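Local coordinates for putative hyaluronoglucosaminidase (Clostridium perfringens, PDB 6PWI), which probably acts as a hexosaminidase of glycoside hydrolase family 84, this chain being the part of a longer cell-wall protein that holds the catalytic barrel, at residues A[398-403]-A[425-430]; A[432-437]-A[460-465]. All blocks are in the same frame, centred on the assembly; numbering follows the deposited sequence.

Interaction 1: residues A[398-403]-A[425-430]; sequences INNKRL and PMQEAQ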
loop_
_atom_site.group_PDB
_atom_site.type_symbol
_atom_site.label_atom_id
_atom_site.label_comp_id
_atom_site.label_asym_id
_atom_site.label_seq_id
_atom_site.Cartn_x
_atom_site.Cartn_y
_atom_site.Cartn_z
ATOM N N ILE A 398 8.335 2.176 15.041
ATOM C CA ILE A 398 8.792 3.429 15.619
ATOM C C ILE A 398 7.914 3.795 16.818
ATOM O O ILE A 398 8.310 4.631 17.627
ATOM C CB ILE A 398 8.816 4.547 14.555
ATOM C CG1 ILE A 398 7.416 4.877 14.027
ATOM C CG2 ILE A 398 9.781 4.209 13.426
ATOM C CD1 ILE A 398 7.353 6.174 13.264
ATOM N N ASN A 399 6.728 3.175 16.922
ATOM C CA ASN A 399 5.792 3.421 18.010
ATOM C C ASN A 399 4.645 2.415 17.949
ATOM O O ASN A 399 3.626 2.655 17.300
ATOM C CB ASN A 399 5.229 4.846 18.001
ATOM C CG ASN A 399 4.488 5.189 19.283
ATOM O OD1 ASN A 399 4.194 4.308 20.097
ATOM N ND2 ASN A 399 4.188 6.467 19.479
ATOM N N ASN A 400 4.802 1.308 18.681
ATOM C CA ASN A 400 3.907 0.171 18.542
ATOM C C ASN A 400 2.533 0.464 19.138
ATOM O O ASN A 400 1.599 -0.312 18.933
ATOM C CB ASN A 400 4.527 -1.112 19.087
ATOM C CG ASN A 400 5.445 -1.745 18.065
ATOM O OD1 ASN A 400 6.664 -1.658 18.205
ATOM N ND2 ASN A 400 4.872 -2.326 17.014
ATOM N N LYS A 401 2.425 1.588 19.857
ATOM C CA LYS A 401 1.177 1.992 20.478
ATOM C C LYS A 401 0.223 2.528 19.414
ATOM O O LYS A 401 -0.965 2.703 19.681
ATOM C CB LYS A 401 1.441 3.033 21.571
ATOM C CG LYS A 401 2.193 2.514 22.791
ATOM C CD LYS A 401 2.218 3.496 23.943
ATOM C CE LYS A 401 3.565 4.158 24.121
ATOM N NZ LYS A 401 3.842 5.150 23.055
ATOM N N ARG A 402 0.744 2.754 18.201
ATOM C CA ARG A 402 -0.011 3.451 17.171
ATOM C C ARG A 402 -0.498 2.491 16.089
ATOM O O ARG A 402 0.201 1.551 15.724
ATOM C CB ARG A 402 0.869 4.520 16.522
ATOM C CG ARG A 402 1.296 5.622 17.477
ATOM C CD ARG A 402 0.147 6.460 18.009
ATOM N NE ARG A 402 0.807 7.520 18.750
ATOM C CZ ARG A 402 0.961 7.529 20.067
ATOM N NH1 ARG A 402 0.425 6.564 20.795
ATOM N NH2 ARG A 402 1.628 8.514 20.644
ATOM N N LEU A 403 -1.723 2.724 15.611
ATOM C CA LEU A 403 -2.099 2.352 14.261
ATOM C C LEU A 403 -1.944 3.607 13.411
ATOM O O LEU A 403 -2.312 4.692 13.853
ATOM C CB LEU A 403 -3.555 1.883 14.239
ATOM C CG LEU A 403 -3.844 0.530 14.881
ATOM C CD1 LEU A 403 -5.273 0.103 14.583
ATOM C CD2 LEU A 403 -2.862 -0.533 14.407
ATOM N N PRO A 425 4.920 -1.301 5.643
ATOM C CA PRO A 425 3.737 -1.113 6.484
ATOM C C PRO A 425 3.901 -1.626 7.912
ATOM O O PRO A 425 5.012 -1.965 8.322
ATOM C CB PRO A 425 2.648 -1.895 5.732
ATOM C CG PRO A 425 3.334 -2.426 4.479
ATOM C CD PRO A 425 4.806 -2.514 4.827
ATOM N N MET A 426 2.777 -1.666 8.646
ATOM C CA MET A 426 2.724 -2.038 10.054
ATOM C C MET A 426 2.740 -3.556 10.190
ATOM O O MET A 426 2.457 -4.271 9.235
ATOM C CB MET A 426 1.426 -1.541 10.692
ATOM C CG MET A 426 1.223 -0.050 10.613
ATOM S SD MET A 426 -0.412 0.382 11.261
ATOM C CE MET A 426 -1.366 0.384 9.741
ATOM N N GLN A 427 3.011 -4.045 11.401
ATOM C CA GLN A 427 2.859 -5.468 11.661
ATOM C C GLN A 427 1.378 -5.848 11.607
ATOM O O GLN A 427 1.040 -7.027 11.533
ATOM C CB GLN A 427 3.529 -5.854 12.979
ATOM C CG GLN A 427 2.780 -5.370 14.207
ATOM C CD GLN A 427 3.359 -5.927 15.483
ATOM O OE1 GLN A 427 4.529 -6.313 15.551
ATOM N NE2 GLN A 427 2.531 -5.968 16.514
ATOM N N GLU A 428 0.502 -4.834 11.632
ATOM C CA GLU A 428 -0.933 -5.035 11.484
ATOM C C GLU A 428 -1.278 -4.980 9.998
ATOM O O GLU A 428 -1.394 -3.896 9.415
ATOM C CB GLU A 428 -1.725 -3.994 12.280
ATOM C CG GLU A 428 -1.636 -4.179 13.781
ATOM C CD GLU A 428 -0.340 -3.693 14.409
ATOM O OE1 GLU A 428 0.396 -2.939 13.742
ATOM O OE2 GLU A 428 -0.063 -4.075 15.565
ATOM N N ALA A 429 -1.449 -6.165 9.402
ATOM C CA ALA A 429 -1.506 -6.293 7.956
ATOM C C ALA A 429 -2.763 -5.633 7.387
ATOM O O ALA A 429 -2.666 -4.815 6.474
ATOM C CB ALA A 429 -1.377 -7.739 7.554
ATOM N N GLN A 430 -3.932 -5.977 7.936
ATOM C CA GLN A 430 -5.207 -5.478 7.435
ATOM C C GLN A 430 -5.277 -3.953 7.531
ATOM O O GLN A 430 -5.672 -3.297 6.573
ATOM C CB GLN A 430 -6.370 -6.160 8.159
ATOM C CG GLN A 430 -6.451 -7.658 7.905
ATOM C CD GLN A 430 -6.893 -7.973 6.497
ATOM O OE1 GLN A 430 -7.833 -7.384 5.972
ATOM N NE2 GLN A 430 -6.212 -8.914 5.867
HETATM O O HOH W 1 1.781 -2.489 17.084
#

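Interaction 2: residues A[432-437]-A[460-465]; sequences SKVALF and KYIEPD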
loop_
_atom_site.group_PDB
_atom_site.type_symbol
_atom_site.label_atom_id
_atom_site.label_comp_id
_atom_site.label_asym_id
_atom_site.label_seq_id
_atom_site.Cartn_x
_atom_site.Cartn_y
_atom_site.Cartn_z
ATOM N N SER A 432 -2.948 -1.979 7.347
ATOM C CA SER A 432 -2.009 -1.424 6.388
ATOM C C SER A 432 -2.667 -1.170 5.033
ATOM O O SER A 432 -2.095 -0.483 4.186
ATOM C CB SER A 432 -0.807 -2.313 6.245
ATOM O OG SER A 432 -0.045 -2.302 7.439
ATOM N N LYS A 433 -3.870 -1.717 4.824
ATOM C CA LYS A 433 -4.500 -1.607 3.514
ATOM C C LYS A 433 -4.725 -0.145 3.131
ATOM O O LYS A 433 -4.753 0.163 1.938
ATOM C CB LYS A 433 -5.788 -2.429 3.402
ATOM C CG LYS A 433 -5.564 -3.928 3.247
ATOM C CD LYS A 433 -6.842 -4.709 3.383
ATOM C CE LYS A 433 -6.678 -6.196 3.186
ATOM N NZ LYS A 433 -8.007 -6.796 2.941
ATOM N N VAL A 434 -4.853 0.733 4.138
ATOM C CA VAL A 434 -5.083 2.158 3.926
ATOM C C VAL A 434 -3.899 2.750 3.160
ATOM O O VAL A 434 -4.079 3.439 2.152
ATOM C CB VAL A 434 -5.347 2.900 5.254
ATOM C CG1 VAL A 434 -5.444 4.406 5.075
ATOM C CG2 VAL A 434 -6.571 2.366 5.991
ATOM N N ALA A 435 -2.685 2.443 3.625
ATOM C CA ALA A 435 -1.477 2.945 2.989
ATOM C C ALA A 435 -1.251 2.266 1.640
ATOM O O ALA A 435 -0.802 2.912 0.694
ATOM C CB ALA A 435 -0.302 2.764 3.904
ATOM N N LEU A 436 -1.573 0.969 1.542
ATOM C CA LEU A 436 -1.397 0.271 0.277
ATOM C C LEU A 436 -2.194 0.995 -0.804
ATOM O O LEU A 436 -1.672 1.251 -1.886
ATOM C CB LEU A 436 -1.812 -1.198 0.402
ATOM C CG LEU A 436 -0.662 -2.202 0.507
ATOM C CD1 LEU A 436 0.073 -2.064 1.835
ATOM C CD2 LEU A 436 -1.178 -3.623 0.339
ATOM N N PHE A 437 -3.443 1.355 -0.478
ATOM C CA PHE A 437 -4.289 2.101 -1.394
ATOM C C PHE A 437 -3.601 3.402 -1.805
ATOM O O PHE A 437 -3.588 3.735 -2.988
ATOM C CB PHE A 437 -5.653 2.378 -0.766
ATOM C CG PHE A 437 -6.712 2.822 -1.742
ATOM C CD1 PHE A 437 -7.567 1.898 -2.328
ATOM C CD2 PHE A 437 -6.861 4.163 -2.072
ATOM C CE1 PHE A 437 -8.555 2.312 -3.214
ATOM C CE2 PHE A 437 -7.845 4.573 -2.963
ATOM C CZ PHE A 437 -8.697 3.649 -3.525
ATOM N N LYS A 460 -14.200 2.368 1.420
ATOM C CA LYS A 460 -15.243 1.511 0.873
ATOM C C LYS A 460 -14.633 0.251 0.254
ATOM O O LYS A 460 -15.268 -0.801 0.246
ATOM C CB LYS A 460 -16.164 2.265 -0.093
ATOM C CG LYS A 460 -15.578 2.579 -1.463
ATOM C CD LYS A 460 -16.514 3.360 -2.367
ATOM C CE LYS A 460 -16.460 4.852 -2.129
ATOM N NZ LYS A 460 -15.231 5.424 -2.722
ATOM N N TYR A 461 -13.393 0.357 -0.238
ATOM C CA TYR A 461 -12.698 -0.769 -0.841
ATOM C C TYR A 461 -12.097 -1.666 0.236
ATOM O O TYR A 461 -12.097 -2.886 0.097
ATOM C CB TYR A 461 -11.615 -0.276 -1.799
ATOM C CG TYR A 461 -12.169 0.550 -2.924
ATOM C CD1 TYR A 461 -12.810 -0.052 -3.997
ATOM C CD2 TYR A 461 -12.092 1.937 -2.894
ATOM C CE1 TYR A 461 -13.342 0.705 -5.029
ATOM C CE2 TYR A 461 -12.621 2.707 -3.919
ATOM C CZ TYR A 461 -13.246 2.087 -4.990
ATOM O OH TYR A 461 -13.763 2.832 -6.008
ATOM N N ILE A 462 -11.578 -1.050 1.301
ATOM C CA ILE A 462 -10.907 -1.799 2.347
ATOM C C ILE A 462 -11.946 -2.569 3.153
ATOM O O ILE A 462 -11.715 -3.721 3.509
ATOM C CB ILE A 462 -10.059 -0.866 3.232
ATOM C CG1 ILE A 462 -9.004 -0.142 2.393
ATOM C CG2 ILE A 462 -9.452 -1.628 4.406
ATOM C CD1 ILE A 462 -8.334 0.998 3.105
ATOM N N GLU A 463 -13.081 -1.920 3.426
ATOM C CA GLU A 463 -14.086 -2.462 4.326
ATOM C C GLU A 463 -15.479 -2.096 3.813
ATOM O O GLU A 463 -16.047 -1.079 4.214
ATOM C CB GLU A 463 -13.837 -1.965 5.754
ATOM C CG GLU A 463 -14.948 -2.308 6.728
ATOM C CD GLU A 463 -15.353 -3.774 6.715
ATOM O OE1 GLU A 463 -14.535 -4.610 7.151
ATOM O OE2 GLU A 463 -16.474 -4.083 6.239
ATOM N N PRO A 464 -16.086 -2.930 2.933
ATOM C CA PRO A 464 -17.338 -2.572 2.259
ATOM C C PRO A 464 -18.571 -2.456 3.156
ATOM O O PRO A 464 -19.515 -1.753 2.813
ATOM C CB PRO A 464 -17.549 -3.699 1.232
ATOM C CG PRO A 464 -16.211 -4.408 1.158
ATOM C CD PRO A 464 -15.594 -4.256 2.533
ATOM N N ASP A 465 -18.563 -3.133 4.310
ATOM C CA ASP A 465 -19.745 -3.202 5.156
ATOM C C ASP A 465 -19.710 -2.149 6.268
ATOM O O ASP A 465 -20.756 -1.792 6.811
ATOM C CB ASP A 465 -19.959 -4.610 5.715
ATOM C CG ASP A 465 -19.927 -5.691 4.647
ATOM O OD1 ASP A 465 -20.950 -5.863 3.947
ATOM O OD2 ASP A 465 -18.868 -6.344 4.513
HETATM O O HOH W 2 -10.249 -5.553 1.727
#

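Interaction 1: residues A[398-403]-A[425-430]
E428 OE2 is held by two groups: a water donates to it over 2.9 Å, and Q427 NE2 adds a weak bond of 3.3 Å. The same water donates to N400 O and accepts from N400 ND2, the latter 3.1 Å away, so one solvent molecule ties the asparagine to the glutamate where no direct hydrogen bond crosses. Asparagine suits this place because its short side chain lets ND2 and the backbone O reach the same water. The N400 amide also nears the Q427 amide, the two planes turned 49° apart; the Q427 side chain has its main polar partner in P598, in strand 597-599. At the other carboxylate oxygen, E428 OE1 accepts from N396 ND2, and N396 ND2 also donates to R402 O, a second polar tie between the loops. The segments follow the seventh and eighth strands in turn of the parallel (beta/alpha)8 barrel of the catalytic domain: 398-403 lies in the long connection after strand 387-391, whereas 425-430 comes just after strand 418-423. Beside the water bridge is an apolar patch. L403 CD2 sits 3.9 Å from E428 CG, the two side chains crossing at about a right angle; the glutamate chain turns at chi2 (78°), which lays CG against the leucine methyl and still presents the carboxylate to the water. M426 SD approaches L403 CA at 4.0 Å, and its unbranched, polarisable thioether fits along both the leucine backbone and CD2. A type I turn from N399 to R402 shapes the first loop. Within it N399 OD1 accepts K401 N at 3.3 Å, an Asx turn, and K401 NZ from the opposite face of its amide plane. R402 leads away from the contact to a salt bridge with E607.

Interaction 2: residues A[432-437]-A[460-465]
I462 and V434 make the close part of this contact: I462 CD1 reaches 3.5 Å from V434 CA and 3.6 Å from V434 CG2, the two side chains crossing at about a right angle. With CG1 beside its backbone N (chi1 -59°) and the chain extended beyond, the isoleucine drives its terminal methyl against the backbone of the other helix, while its CG2 branch lies 3.9 Å from K433 CB. A branched, wholly apolar residue suits such a buried place, where F202 and L470 also pack on it. The helices so joined, 433-444 and 451-462, follow the eighth strand of the (beta/alpha)8 barrel, and F202 belongs to helix 193-204, which follows the first. The rings of F437 and Y461 lie nearly parallel, 21° apart, but are offset until little of one covers the other. Their centroids are 5.5 Å apart, although F437 CE1 still comes within 3.6 Å of Y461 CD2. F206 meets both rings edge-to-face, and the tyrosine, partly exposed at the solvent-facing margin, turns its hydroxyl to E35. On the lysine side a water mediates the contact: the extended chain of K433 and that of I462 run antiparallel, and the water accepts from K433 NZ at 2.8 Å and donates to I462 O, the carbonyl at the end of its helix. The ammonium also forms a salt bridge with D198 and a hydrogen bond with Q430 OE1.

Interaction 1 and interaction 2 are both buried, but their chemistry differs with their place in the barrel. Interaction 1 joins two irregular loops beyond its last strands and combines a leucine-centred patch with a water bridge; interaction 2 joins two helices and rests mainly on aliphatic and aromatic packing, with its water at one margin. They adjoin along the chain, since the loop of 425-430 runs into helix 433-444. S432 makes the junction: its OG probably bonds M426 N, 3.1 Å away, and also E428 O, while P425 packs on S432 and L436. D198 links them too, through its bond with Q430.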